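Long-range contacts in reticulocyte binding protein (Streptococcus agalactiae COH1, PDB 3FAW), which is a secreted, cell-wall-anchored pullulanase that probably hydrolyses alpha-1,6 branch linkages in pullulan, glycogen and related alpha-glucans: residues A[42-47]-A[117-122]; A[68-73]-A[107-112]; A[412-417]-A[493-498]. All coordinates share one frame; numbering follows the deposited sequence.

Contact 1: residues A[42-47]-A[117-122]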
ATOM      1  N   ASP A  42      23.335   6.798  30.593  1.00 22.27           N
ATOM      2  CA  ASP A  42      23.753   6.046  29.411  1.00 22.41           C
ATOM      3  C   ASP A  42      24.751   6.858  28.585  1.00 21.37           C
ATOM      4  O   ASP A  42      25.108   7.980  28.952  1.00 20.86           O
ATOM      5  CB  ASP A  42      22.532   5.657  28.568  1.00 22.95           C
ATOM      6  CG  ASP A  42      21.693   6.857  28.158  1.00 25.81           C
ATOM      7  OD1 ASP A  42      22.106   7.593  27.233  1.00 26.90           O
ATOM      8  OD2 ASP A  42      20.612   7.059  28.756  1.00 28.49           O
ATOM      9  N   ALA A  43      25.206   6.279  27.478  1.00 21.31           N
ATOM     10  CA  ALA A  43      26.171   6.940  26.608  1.00 20.42           C
ATOM     11  C   ALA A  43      26.148   6.357  25.200  1.00 20.23           C
ATOM     12  O   ALA A  43      25.885   5.164  25.013  1.00 20.30           O
ATOM     13  CB  ALA A  43      27.566   6.833  27.196  1.00 20.14           C
ATOM     14  N   GLN A  44      26.418   7.214  24.218  1.00 19.04           N
ATOM     15  CA  GLN A  44      26.496   6.806  22.820  1.00 19.46           C
ATOM     16  C   GLN A  44      27.714   7.427  22.145  1.00 18.99           C
ATOM     17  O   GLN A  44      28.047   8.590  22.403  1.00 18.62           O
ATOM     18  CB  GLN A  44      25.231   7.213  22.056  1.00 19.71           C
ATOM     19  CG  GLN A  44      23.925   6.657  22.628  1.00 22.15           C
ATOM     20  CD  GLN A  44      23.392   7.457  23.816  1.00 26.32           C
ATOM     21  OE1 GLN A  44      23.547   8.677  23.878  1.00 25.41           O
ATOM     22  NE2 GLN A  44      22.752   6.765  24.760  1.00 25.97           N
ATOM     23  N   GLN A  45      28.380   6.650  21.289  1.00 18.49           N
ATOM     24  CA  GLN A  45      29.441   7.179  20.429  1.00 18.08           C
ATOM     25  C   GLN A  45      28.846   7.625  19.090  1.00 18.74           C
ATOM     26  O   GLN A  45      28.225   6.827  18.378  1.00 18.82           O
ATOM     27  CB  GLN A  45      30.553   6.150  20.205  1.00 18.64           C
ATOM     28  CG  GLN A  45      31.777   6.742  19.487  1.00 17.59           C
ATOM     29  CD  GLN A  45      32.977   5.815  19.447  1.00 16.70           C
ATOM     30  OE1 GLN A  45      32.986   4.755  20.071  1.00 17.34           O
ATOM     31  NE2 GLN A  45      34.003   6.214  18.699  1.00 14.06           N
ATOM     32  N   THR A  46      29.062   8.900  18.757  1.00 18.10           N
ATOM     33  CA  THR A  46      28.438   9.552  17.607  1.00 16.75           C
ATOM     34  C   THR A  46      29.408   9.792  16.445  1.00 16.05           C
ATOM     35  O   THR A  46      28.979   9.971  15.305  1.00 15.46           O
ATOM     36  CB  THR A  46      27.829  10.902  18.029  1.00 18.12           C
ATOM     37  OG1 THR A  46      28.868  11.768  18.510  1.00 19.67           O
ATOM     38  CG2 THR A  46      26.788  10.698  19.133  1.00 15.44           C
ATOM     39  N   ASP A  47      30.708   9.819  16.735  1.00 15.39           N
ATOM     40  CA  ASP A  47      31.738   9.840  15.690  1.00 15.11           C
ATOM     41  C   ASP A  47      33.077   9.331  16.249  1.00 13.84           C
ATOM     42  O   ASP A  47      33.140   8.877  17.391  1.00 12.07           O
ATOM     43  CB  ASP A  47      31.858  11.236  15.041  1.00 16.06           C
ATOM     44  CG  ASP A  47      32.391  12.300  15.988  1.00 18.02           C
ATOM     45  OD1 ASP A  47      33.121  11.969  16.944  1.00 23.84           O
ATOM     46  OD2 ASP A  47      32.090  13.487  15.755  1.00 21.47           O
ATOM     47  N   THR A 117      28.166   1.099  29.277  1.00 22.21           N
ATOM     48  CA  THR A 117      28.874   0.788  28.035  1.00 22.85           C
ATOM     49  C   THR A 117      28.282   1.609  26.889  1.00 22.03           C
ATOM     50  O   THR A 117      27.062   1.755  26.789  1.00 20.83           O
ATOM     51  CB  THR A 117      28.794  -0.715  27.704  1.00 23.22           C
ATOM     52  OG1 THR A 117      29.325  -1.474  28.799  1.00 24.71           O
ATOM     53  CG2 THR A 117      29.586  -1.041  26.439  1.00 24.74           C
ATOM     54  N   THR A 118      29.146   2.143  26.030  1.00 21.46           N
ATOM     55  CA  THR A 118      28.694   2.992  24.930  1.00 21.17           C
ATOM     56  C   THR A 118      27.968   2.176  23.863  1.00 20.92           C
ATOM     57  O   THR A 118      28.341   1.040  23.566  1.00 21.56           O
ATOM     58  CB  THR A 118      29.856   3.766  24.268  1.00 21.70           C
ATOM     59  OG1 THR A 118      30.823   2.843  23.751  1.00 19.76           O
ATOM     60  CG2 THR A 118      30.524   4.705  25.273  1.00 21.40           C
ATOM     61  N   ARG A 119      26.917   2.777  23.315  1.00 20.75           N
ATOM     62  CA  ARG A 119      26.149   2.228  22.205  1.00 21.07           C
ATOM     63  C   ARG A 119      26.512   3.045  20.974  1.00 19.18           C
ATOM     64  O   ARG A 119      26.694   4.257  21.066  1.00 18.87           O
ATOM     65  CB  ARG A 119      24.645   2.350  22.513  1.00 21.63           C
ATOM     66  CG  ARG A 119      23.699   2.065  21.345  1.00 24.89           C
ATOM     67  CD  ARG A 119      22.243   2.037  21.807  1.00 25.38           C
ATOM     68  NE  ARG A 119      21.799   3.327  22.345  1.00 27.20           N
ATOM     69  CZ  ARG A 119      21.221   4.303  21.641  1.00 29.46           C
ATOM     70  NH1 ARG A 119      20.995   4.171  20.336  1.00 30.74           N
ATOM     71  NH2 ARG A 119      20.862   5.429  22.248  1.00 29.54           N
ATOM     72  N   GLN A 120      26.619   2.396  19.820  1.00 17.53           N
ATOM     73  CA  GLN A 120      26.880   3.121  18.578  1.00 16.67           C
ATOM     74  C   GLN A 120      25.576   3.693  18.034  1.00 15.61           C
ATOM     75  O   GLN A 120      24.612   2.954  17.845  1.00 14.36           O
ATOM     76  CB  GLN A 120      27.528   2.203  17.542  1.00 17.43           C
ATOM     77  CG  GLN A 120      28.953   1.803  17.888  1.00 17.46           C
ATOM     78  CD  GLN A 120      29.517   0.750  16.952  1.00 16.30           C
ATOM     79  OE1 GLN A 120      28.792  -0.109  16.450  1.00 15.31           O
ATOM     80  NE2 GLN A 120      30.822   0.809  16.720  1.00 14.07           N
ATOM     81  N   SER A 121      25.542   5.006  17.789  1.00 14.53           N
ATOM     82  CA  SER A 121      24.361   5.640  17.190  1.00 14.01           C
ATOM     83  C   SER A 121      24.197   5.118  15.767  1.00 13.02           C
ATOM     84  O   SER A 121      25.174   4.700  15.155  1.00 12.23           O
ATOM     85  CB  SER A 121      24.484   7.172  17.188  1.00 14.31           C
ATOM     86  OG  SER A 121      25.404   7.627  16.206  1.00 12.68           O
ATOM     87  N   TRP A 122      22.975   5.143  15.239  1.00 12.21           N
ATOM     88  CA  TRP A 122      22.752   4.665  13.871  1.00 12.67           C
ATOM     89  C   TRP A 122      23.538   5.481  12.833  1.00 12.53           C
ATOM     90  O   TRP A 122      24.015   4.917  11.848  1.00 14.18           O
ATOM     91  CB  TRP A 122      21.253   4.575  13.523  1.00 11.70           C
ATOM     92  CG  TRP A 122      20.522   5.885  13.358  1.00 11.57           C
ATOM     93  CD1 TRP A 122      19.755   6.517  14.299  1.00 11.65           C
ATOM     94  CD2 TRP A 122      20.454   6.696  12.177  1.00 11.02           C
ATOM     95  NE1 TRP A 122      19.233   7.678  13.782  1.00 10.85           N
ATOM     96  CE2 TRP A 122      19.643   7.811  12.481  1.00  9.57           C
ATOM     97  CE3 TRP A 122      21.005   6.592  10.893  1.00  9.51           C
ATOM     98  CZ2 TRP A 122      19.367   8.817  11.547  1.00  9.75           C
ATOM     99  CZ3 TRP A 122      20.732   7.594   9.965  1.00 11.34           C
ATOM    100  CH2 TRP A 122      19.920   8.694  10.301  1.00 11.31           C
TER
HETATM  101  O   HOH W   1      24.830   3.365  27.387  1.00 25.94           O
HETATM  102  O   HOH W   2      32.396   2.304  18.834  1.00 28.27           O
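A parallel pairing of Gln44 with Arg119 and Gln45 with Gln120 joins the first and last strands of a mixed seven-strand sheet in the first module of the crystallised fragment. The backbone bonds step regularly from one strand to the other: Arg119 N gives to Ala43 O (3.1 Å), Gln45 N to Arg119 O (2.9 Å), and Ser121 N to Gln45 O (3.3 Å, almost straight at 176°). Where the strands part at the start, a water takes the Ala43 N-H and donates to Thr117 O.

On the face carrying Gln44 and Arg119 the two side chains run side by side. A bend at chi3 (63°) turns the guanidinium toward Gln44, whose CG lies over one of its faces, 3.3 Å from Arg119 NH2. The glutamine amide is held otherwise: its NE2 gives to Asp42 OD1 at 2.7 Å, from above the carboxylate plane, while OE1 accepts from Gln52. On the other face a second water bridges Gln45 OE1 and Gln120 NE2. Both amides have further partners: Gln45 NE2 gives hydrogen bonds to Phe100 O and Asp47 O, and Gln120 NE2 is hydrogen-bonded to Tyr129 OH.

Past the pairing the chain turns straight into a helix. Ser121 is its N-cap, with OG accepting from Phe124 N. Strand 50-55 flanks 40-47; on the other side strand 108-111 flanks 114-120, and its Ile109 packs on both Ala43 and Thr118. Helix 122-129 packs back against the face of Gln45 and Gln120, through Phe124, Lys125 and Leu128.

Contact 2: residues A[68-73]-A[107-112]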
ATOM      1  N   LYS A  68      37.551  16.155  37.263  1.00 36.57           N
ATOM      2  CA  LYS A  68      37.601  15.087  38.328  1.00 36.59           C
ATOM      3  C   LYS A  68      37.036  13.668  38.186  1.00 35.32           C
ATOM      4  O   LYS A  68      37.804  12.716  38.000  1.00 35.54           O
ATOM      5  CB  LYS A  68      37.256  15.697  39.709  1.00 37.58           C
ATOM      6  CG  LYS A  68      37.645  17.196  39.852  1.00 38.72           C
ATOM      7  CD  LYS A  68      38.438  17.518  41.111  1.00 39.70           C
ATOM      8  CE  LYS A  68      38.514  19.029  41.355  1.00 39.62           C
ATOM      9  NZ  LYS A  68      37.289  19.554  42.027  1.00 39.53           N
ATOM     10  N   GLU A  69      35.727  13.514  38.308  1.00 33.54           N
ATOM     11  CA  GLU A  69      35.138  12.196  38.554  1.00 32.38           C
ATOM     12  C   GLU A  69      34.985  11.324  37.303  1.00 31.03           C
ATOM     13  O   GLU A  69      35.040  10.093  37.394  1.00 30.77           O
ATOM     14  CB  GLU A  69      33.784  12.379  39.237  1.00 32.98           C
ATOM     15  CG  GLU A  69      33.084  11.092  39.635  1.00 35.40           C
ATOM     16  CD  GLU A  69      33.865  10.266  40.638  1.00 37.83           C
ATOM     17  OE1 GLU A  69      34.587  10.855  41.474  1.00 36.77           O
ATOM     18  OE2 GLU A  69      33.748   9.023  40.592  1.00 41.21           O
ATOM     19  N   LEU A  70      34.795  11.958  36.149  1.00 28.99           N
ATOM     20  CA  LEU A  70      34.523  11.242  34.901  1.00 27.62           C
ATOM     21  C   LEU A  70      35.761  10.514  34.374  1.00 27.00           C
ATOM     22  O   LEU A  70      36.832  11.111  34.246  1.00 27.14           O
ATOM     23  CB  LEU A  70      34.010  12.221  33.842  1.00 27.15           C
ATOM     24  CG  LEU A  70      33.364  11.622  32.592  1.00 26.80           C
ATOM     25  CD1 LEU A  70      31.988  11.043  32.917  1.00 20.38           C
ATOM     26  CD2 LEU A  70      33.259  12.677  31.502  1.00 26.71           C
ATOM     27  N   LYS A  71      35.608   9.226  34.073  1.00 26.16           N
ATOM     28  CA  LYS A  71      36.680   8.427  33.477  1.00 25.88           C
ATOM     29  C   LYS A  71      36.150   7.528  32.360  1.00 24.36           C
ATOM     30  O   LYS A  71      35.036   7.008  32.442  1.00 23.90           O
ATOM     31  CB  LYS A  71      37.386   7.586  34.543  1.00 26.52           C
ATOM     32  CG  LYS A  71      38.232   8.409  35.502  1.00 27.95           C
ATOM     33  CD  LYS A  71      38.963   7.536  36.509  1.00 28.87           C
ATOM     34  CE  LYS A  71      39.689   8.386  37.547  1.00 30.23           C
ATOM     35  NZ  LYS A  71      40.292   7.554  38.631  1.00 31.47           N
ATOM     36  N   VAL A  72      36.964   7.363  31.321  1.00 23.16           N
ATOM     37  CA  VAL A  72      36.625   6.544  30.161  1.00 21.93           C
ATOM     38  C   VAL A  72      37.673   5.451  29.980  1.00 21.89           C
ATOM     39  O   VAL A  72      38.872   5.723  30.049  1.00 20.88           O
ATOM     40  CB  VAL A  72      36.587   7.389  28.874  1.00 21.72           C
ATOM     41  CG1 VAL A  72      36.241   6.522  27.671  1.00 20.50           C
ATOM     42  CG2 VAL A  72      35.598   8.538  29.017  1.00 21.41           C
ATOM     43  N   THR A  73      37.221   4.219  29.754  1.00 21.25           N
ATOM     44  CA  THR A  73      38.131   3.111  29.463  1.00 21.83           C
ATOM     45  C   THR A  73      37.667   2.332  28.234  1.00 21.86           C
ATOM     46  O   THR A  73      36.508   2.426  27.825  1.00 20.69           O
ATOM     47  CB  THR A  73      38.286   2.153  30.671  1.00 22.49           C
ATOM     48  OG1 THR A  73      37.021   1.570  30.998  1.00 21.75           O
ATOM     49  CG2 THR A  73      38.834   2.900  31.890  1.00 21.92           C
ATOM     50  N   PHE A 107      33.332   1.519  24.588  1.00 19.99           N
ATOM     51  CA  PHE A 107      33.961   2.190  25.719  1.00 18.66           C
ATOM     52  C   PHE A 107      33.086   2.163  26.974  1.00 18.15           C
ATOM     53  O   PHE A 107      31.858   2.151  26.893  1.00 17.84           O
ATOM     54  CB  PHE A 107      34.357   3.612  25.314  1.00 17.55           C
ATOM     55  CG  PHE A 107      35.347   3.640  24.183  1.00 16.52           C
ATOM     56  CD1 PHE A 107      36.710   3.581  24.435  1.00 13.95           C
ATOM     57  CD2 PHE A 107      34.915   3.665  22.865  1.00 14.20           C
ATOM     58  CE1 PHE A 107      37.624   3.576  23.397  1.00 14.98           C
ATOM     59  CE2 PHE A 107      35.827   3.658  21.823  1.00 15.19           C
ATOM     60  CZ  PHE A 107      37.183   3.614  22.092  1.00 14.94           C
ATOM     61  N   ASN A 108      33.739   2.100  28.130  1.00 18.22           N
ATOM     62  CA  ASN A 108      33.055   2.187  29.416  1.00 19.17           C
ATOM     63  C   ASN A 108      33.181   3.598  29.976  1.00 18.45           C
ATOM     64  O   ASN A 108      34.290   4.093  30.191  1.00 17.10           O
ATOM     65  CB  ASN A 108      33.635   1.184  30.415  1.00 19.52           C
ATOM     66  CG  ASN A 108      32.821   1.104  31.699  1.00 23.61           C
ATOM     67  OD1 ASN A 108      31.735   0.521  31.722  1.00 29.34           O
ATOM     68  ND2 ASN A 108      33.343   1.689  32.775  1.00 24.32           N
ATOM     69  N   ILE A 109      32.043   4.245  30.201  1.00 19.03           N
ATOM     70  CA  ILE A 109      32.009   5.561  30.832  1.00 19.45           C
ATOM     71  C   ILE A 109      31.616   5.359  32.290  1.00 20.27           C
ATOM     72  O   ILE A 109      30.668   4.631  32.580  1.00 20.78           O
ATOM     73  CB  ILE A 109      31.002   6.509  30.142  1.00 18.45           C
ATOM     74  CG1 ILE A 109      31.122   6.424  28.611  1.00 18.88           C
ATOM     75  CG2 ILE A 109      31.215   7.940  30.609  1.00 18.53           C
ATOM     76  CD1 ILE A 109      32.526   6.644  28.080  1.00 18.04           C
ATOM     77  N   SER A 110      32.350   5.988  33.207  1.00 21.56           N
ATOM     78  CA  SER A 110      32.088   5.821  34.638  1.00 22.79           C
ATOM     79  C   SER A 110      32.056   7.143  35.396  1.00 22.75           C
ATOM     80  O   SER A 110      32.785   8.082  35.077  1.00 21.53           O
ATOM     81  CB  SER A 110      33.114   4.877  35.276  1.00 23.39           C
ATOM     82  OG  SER A 110      34.427   5.395  35.187  1.00 25.56           O
ATOM     83  N   TYR A 111      31.198   7.184  36.408  1.00 24.18           N
ATOM     84  CA  TYR A 111      30.976   8.372  37.217  1.00 25.88           C
ATOM     85  C   TYR A 111      30.290   7.956  38.516  1.00 26.93           C
ATOM     86  O   TYR A 111      29.163   7.461  38.487  1.00 26.77           O
ATOM     87  CB  TYR A 111      30.086   9.364  36.458  1.00 26.50           C
ATOM     88  CG  TYR A 111      30.069  10.751  37.052  1.00 27.08           C
ATOM     89  CD1 TYR A 111      30.978  11.709  36.633  1.00 28.02           C
ATOM     90  CD2 TYR A 111      29.149  11.104  38.035  1.00 27.96           C
ATOM     91  CE1 TYR A 111      30.977  12.979  37.170  1.00 27.28           C
ATOM     92  CE2 TYR A 111      29.141  12.383  38.583  1.00 29.77           C
ATOM     93  CZ  TYR A 111      30.060  13.317  38.144  1.00 29.13           C
ATOM     94  OH  TYR A 111      30.065  14.587  38.678  1.00 28.82           O
ATOM     95  N   ASN A 112      30.973   8.131  39.646  1.00 28.98           N
ATOM     96  CA  ASN A 112      30.371   7.897  40.969  1.00 30.56           C
ATOM     97  C   ASN A 112      29.730   6.517  41.186  1.00 30.44           C
ATOM     98  O   ASN A 112      28.688   6.417  41.839  1.00 30.48           O
ATOM     99  CB  ASN A 112      29.302   8.965  41.250  1.00 31.29           C
ATOM    100  CG  ASN A 112      29.881  10.252  41.781  1.00 34.06           C
ATOM    101  OD1 ASN A 112      30.387  11.073  41.025  1.00 37.03           O
ATOM    102  ND2 ASN A 112      29.781  10.449  43.095  1.00 36.00           N
TER
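Glu69 lies across Tyr111 and reaches Asn112 at one end of an antiparallel pairing between strands 71-73 and 108-111. Its CB rests 3.5 Å from Tyr111 CE1. With CG anti to the backbone N (chi1 -176°), the next carbon sits over the middle of the ring: Glu69 CG is 3.8 Å from the Tyr111 centroid, a CH-pi contact 14° off the ring normal. The same CG also comes close to Asn112 OD1. A bend at chi2 swings the carboxylate round, and Glu69 OE2 takes the Asn112 N-H at 3.1 Å, on its anti side and somewhat out of plane.

Beyond this end, Lys71 with Ser110 and Thr73 with Asn108 form hydrogen-bonded pairs on either side of the non-hydrogen-bonded pair Val72 with Ile109. Lys71 O is gripped twice, by Ser110 N at 3.0 Å and, from above the carbonyl plane, by Ser110 OG at 3.2 Å.

Ile109 packs on its cross-strand partner Val72 (CD1 to CG2, 3.7 Å) and diagonally on Leu70 (CG2 to CD1, 3.9 Å), and Ile96 of strand 93-98 adds to this apolar face. Lys71, Thr73, Asn108 and Ser110 make the other face polar. The pattern is consistent with an apolar face turned to the module's core, where Leu70, Val72 and Ile109 are buried, while Glu69 closes one end of the strand pair, aliphatic part on a ring, carboxylate on a backbone N-H.

Contact 3: residues A[412-417]-A[493-498]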
ATOM      1  N   MET A 412      13.863   4.871  16.183  1.00 12.49           N
ATOM      2  CA  MET A 412      14.205   4.629  17.579  1.00 12.77           C
ATOM      3  C   MET A 412      13.830   5.773  18.512  1.00 12.67           C
ATOM      4  O   MET A 412      13.761   6.936  18.107  1.00 11.95           O
ATOM      5  CB  MET A 412      15.707   4.368  17.700  1.00 13.19           C
ATOM      6  CG  MET A 412      16.125   2.933  17.411  1.00 12.62           C
ATOM      7  SD  MET A 412      17.921   2.750  17.446  1.00 16.45           S
ATOM      8  CE  MET A 412      18.366   3.668  15.971  1.00 13.82           C
ATOM      9  N   ASN A 413      13.582   5.410  19.769  1.00 12.85           N
ATOM     10  CA  ASN A 413      13.519   6.367  20.863  1.00 14.30           C
ATOM     11  C   ASN A 413      14.955   6.724  21.239  1.00 14.40           C
ATOM     12  O   ASN A 413      15.889   6.003  20.881  1.00 12.73           O
ATOM     13  CB  ASN A 413      12.796   5.770  22.077  1.00 14.36           C
ATOM     14  CG  ASN A 413      11.348   5.419  21.791  1.00 13.63           C
ATOM     15  OD1 ASN A 413      10.545   6.284  21.471  1.00 12.85           O
ATOM     16  ND2 ASN A 413      11.007   4.142  21.928  1.00 12.73           N
ATOM     17  N   GLU A 414      15.128   7.832  21.957  1.00 16.63           N
ATOM     18  CA  GLU A 414      16.463   8.304  22.360  1.00 18.45           C
ATOM     19  C   GLU A 414      17.229   7.315  23.242  1.00 18.29           C
ATOM     20  O   GLU A 414      18.459   7.374  23.300  1.00 19.78           O
ATOM     21  CB  GLU A 414      16.370   9.665  23.062  1.00 18.43           C
ATOM     22  CG  GLU A 414      16.035  10.809  22.113  1.00 22.06           C
ATOM     23  CD  GLU A 414      15.850  12.151  22.813  1.00 24.22           C
ATOM     24  OE1 GLU A 414      15.675  13.164  22.099  1.00 28.11           O
ATOM     25  OE2 GLU A 414      15.876  12.196  24.066  1.00 31.36           O
ATOM     26  N   ASP A 415      16.519   6.415  23.920  1.00 18.54           N
ATOM     27  CA  ASP A 415      17.173   5.358  24.708  1.00 18.50           C
ATOM     28  C   ASP A 415      17.640   4.165  23.864  1.00 17.77           C
ATOM     29  O   ASP A 415      18.257   3.237  24.389  1.00 17.90           O
ATOM     30  CB  ASP A 415      16.284   4.900  25.880  1.00 19.28           C
ATOM     31  CG  ASP A 415      15.024   4.157  25.438  1.00 19.08           C
ATOM     32  OD1 ASP A 415      14.763   4.022  24.223  1.00 14.23           O
ATOM     33  OD2 ASP A 415      14.288   3.702  26.336  1.00 20.17           O
ATOM     34  N   GLY A 416      17.344   4.185  22.564  1.00 18.18           N
ATOM     35  CA  GLY A 416      17.770   3.125  21.650  1.00 16.76           C
ATOM     36  C   GLY A 416      16.707   2.078  21.349  1.00 16.91           C
ATOM     37  O   GLY A 416      16.838   1.326  20.376  1.00 16.87           O
ATOM     38  N   SER A 417      15.655   2.022  22.167  1.00 15.89           N
ATOM     39  CA  SER A 417      14.567   1.062  21.968  1.00 15.57           C
ATOM     40  C   SER A 417      13.830   1.332  20.653  1.00 15.34           C
ATOM     41  O   SER A 417      13.691   2.489  20.241  1.00 15.89           O
ATOM     42  CB  SER A 417      13.579   1.087  23.145  1.00 16.10           C
ATOM     43  OG  SER A 417      12.947   2.348  23.280  1.00 14.71           O
ATOM     44  N   GLY A 493       9.100   8.774  12.915  1.00 12.69           N
ATOM     45  CA  GLY A 493      10.546   8.892  12.732  1.00 11.38           C
ATOM     46  C   GLY A 493      11.340   8.589  13.991  1.00 12.27           C
ATOM     47  O   GLY A 493      10.842   7.927  14.902  1.00 10.39           O
ATOM     48  N   ASP A 494      12.582   9.069  14.026  1.00 12.78           N
ATOM     49  CA  ASP A 494      13.446   8.946  15.204  1.00 12.78           C
ATOM     50  C   ASP A 494      13.098  10.052  16.200  1.00 13.84           C
ATOM     51  O   ASP A 494      12.912  11.203  15.805  1.00 13.28           O
ATOM     52  CB  ASP A 494      14.923   9.071  14.809  1.00 11.75           C
ATOM     53  CG  ASP A 494      15.457   7.843  14.081  1.00 11.93           C
ATOM     54  OD1 ASP A 494      15.234   6.712  14.553  1.00 10.66           O
ATOM     55  OD2 ASP A 494      16.135   8.014  13.047  1.00  9.10           O
ATOM     56  N   GLN A 495      13.016   9.713  17.487  1.00 15.66           N
ATOM     57  CA  GLN A 495      12.638  10.704  18.499  1.00 16.97           C
ATOM     58  C   GLN A 495      13.585  11.908  18.477  1.00 17.80           C
ATOM     59  O   GLN A 495      14.804  11.755  18.567  1.00 18.58           O
ATOM     60  CB  GLN A 495      12.613  10.090  19.907  1.00 17.56           C
ATOM     61  CG  GLN A 495      12.030  11.041  20.962  1.00 18.27           C
ATOM     62  CD  GLN A 495      12.122  10.526  22.388  1.00 20.29           C
ATOM     63  OE1 GLN A 495      12.455   9.252  22.549  1.00 23.22           O
ATOM     64  NE2 GLN A 495      11.886  11.276  23.338  1.00 21.56           N
ATOM     65  N   GLY A 496      13.011  13.101  18.343  1.00 18.68           N
ATOM     66  CA  GLY A 496      13.783  14.343  18.351  1.00 19.34           C
ATOM     67  C   GLY A 496      14.601  14.610  17.098  1.00 20.47           C
ATOM     68  O   GLY A 496      15.465  15.486  17.101  1.00 21.52           O
ATOM     69  N   LYS A 497      14.326  13.873  16.025  1.00 21.06           N
ATOM     70  CA  LYS A 497      15.043  14.040  14.763  1.00 22.45           C
ATOM     71  C   LYS A 497      14.050  14.261  13.617  1.00 21.82           C
ATOM     72  O   LYS A 497      13.772  13.341  12.848  1.00 21.09           O
ATOM     73  CB  LYS A 497      15.933  12.821  14.504  1.00 23.57           C
ATOM     74  CG  LYS A 497      17.098  12.715  15.489  1.00 24.67           C
ATOM     75  CD  LYS A 497      17.946  11.468  15.270  1.00 25.93           C
ATOM     76  CE  LYS A 497      19.207  11.515  16.135  1.00 27.81           C
ATOM     77  NZ  LYS A 497      19.898  10.199  16.228  1.00 30.13           N
ATOM     78  N   PRO A 498      13.511  15.491  13.504  1.00 21.69           N
ATOM     79  CA  PRO A 498      12.477  15.774  12.503  1.00 21.04           C
ATOM     80  C   PRO A 498      12.989  15.631  11.077  1.00 19.14           C
ATOM     81  O   PRO A 498      14.135  15.971  10.795  1.00 20.16           O
ATOM     82  CB  PRO A 498      12.092  17.235  12.783  1.00 21.22           C
ATOM     83  CG  PRO A 498      12.646  17.555  14.115  1.00 22.26           C
ATOM     84  CD  PRO A 498      13.846  16.690  14.291  1.00 21.61           C
TER
HETATM   85  O   HOH W   3      16.497   9.027  18.567  1.00 17.25           O
HETATM   86  O   HOH W   4      13.787   7.406  24.797  1.00 16.93           O
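A carboxylate lies on an amide here: the planes of Glu414 and Gln495 are 7° apart and stacked, with Glu414 CD 4.1 Å from Gln495 CD, although the chains themselves cross at about a right angle. The two segments form beta turns without any helix or strand, joined largely by side chains reaching for backbone. Gln495 stretches out with CG anti to its N (chi1 -172°) and is extended beyond, which carries its amide to the backbone at the start of the Asn413-Gly416 turn. There Gln495 OE1 accepts the Glu414 N-H at 3.1 Å, the donor standing 46° out of the carbonyl plane. A water also donates to OE1 and takes the Asp415 N-H.

Met412 is held at both ends of its backbone. Its N gives to Asp494 OD1 at 2.8 Å, nearly along the C-O bond of the carboxylate, and its O receives Gln495 N at 2.9 Å in an almost straight bond. The other carboxylate oxygen, Asp494 OD2, is bonded to His431 NE2, so this one group ties three parts of the chain together.

Gly416 N to Asn413 O closes the type I turn and Lys497 N to Asp494 O the type II turn, where Gly496 sits third with positive phi. Just past the first, Asp415 OD1 accepts Ser417 N (an Asx turn) and, on its syn lone pair, Ser417 OG at 2.6 Å.

Both segments belong to loops of the barrel domain, 412-417 following the third barrel strand, 385-390, and 493-498 the fifth, 482-485. Arg419, just before strand 420-421, bonds to Asn413 OD1 and Gly493 O, and from helix 122-129 Trp122 packs on Met412 and Asp494 while Glu123 forms a salt bridge with Lys497.

Overall arrangement
Contacts 1 and 2 belong to one mixed sheet, their centres about 14 Å apart, and meet through the neighbouring strands 108-111 and 114-120; in sequence, both segments of contact 2 fall between those of contact 1. Contact 3 comes later, in loops of the parallel eight-stranded barrel. Its centre is about 13 Å from that of contact 1 and about 25 Å from that of contact 2, which it does not touch. Contact 1 is the junction: Arg119 NH2 comes within 3.3 Å of Glu414 O, and Trp122 CD1 within 3.6 Å of Met412 CE. The first module of the crystallised fragment thus rests its last strand and following helix on loops of the catalytic domain.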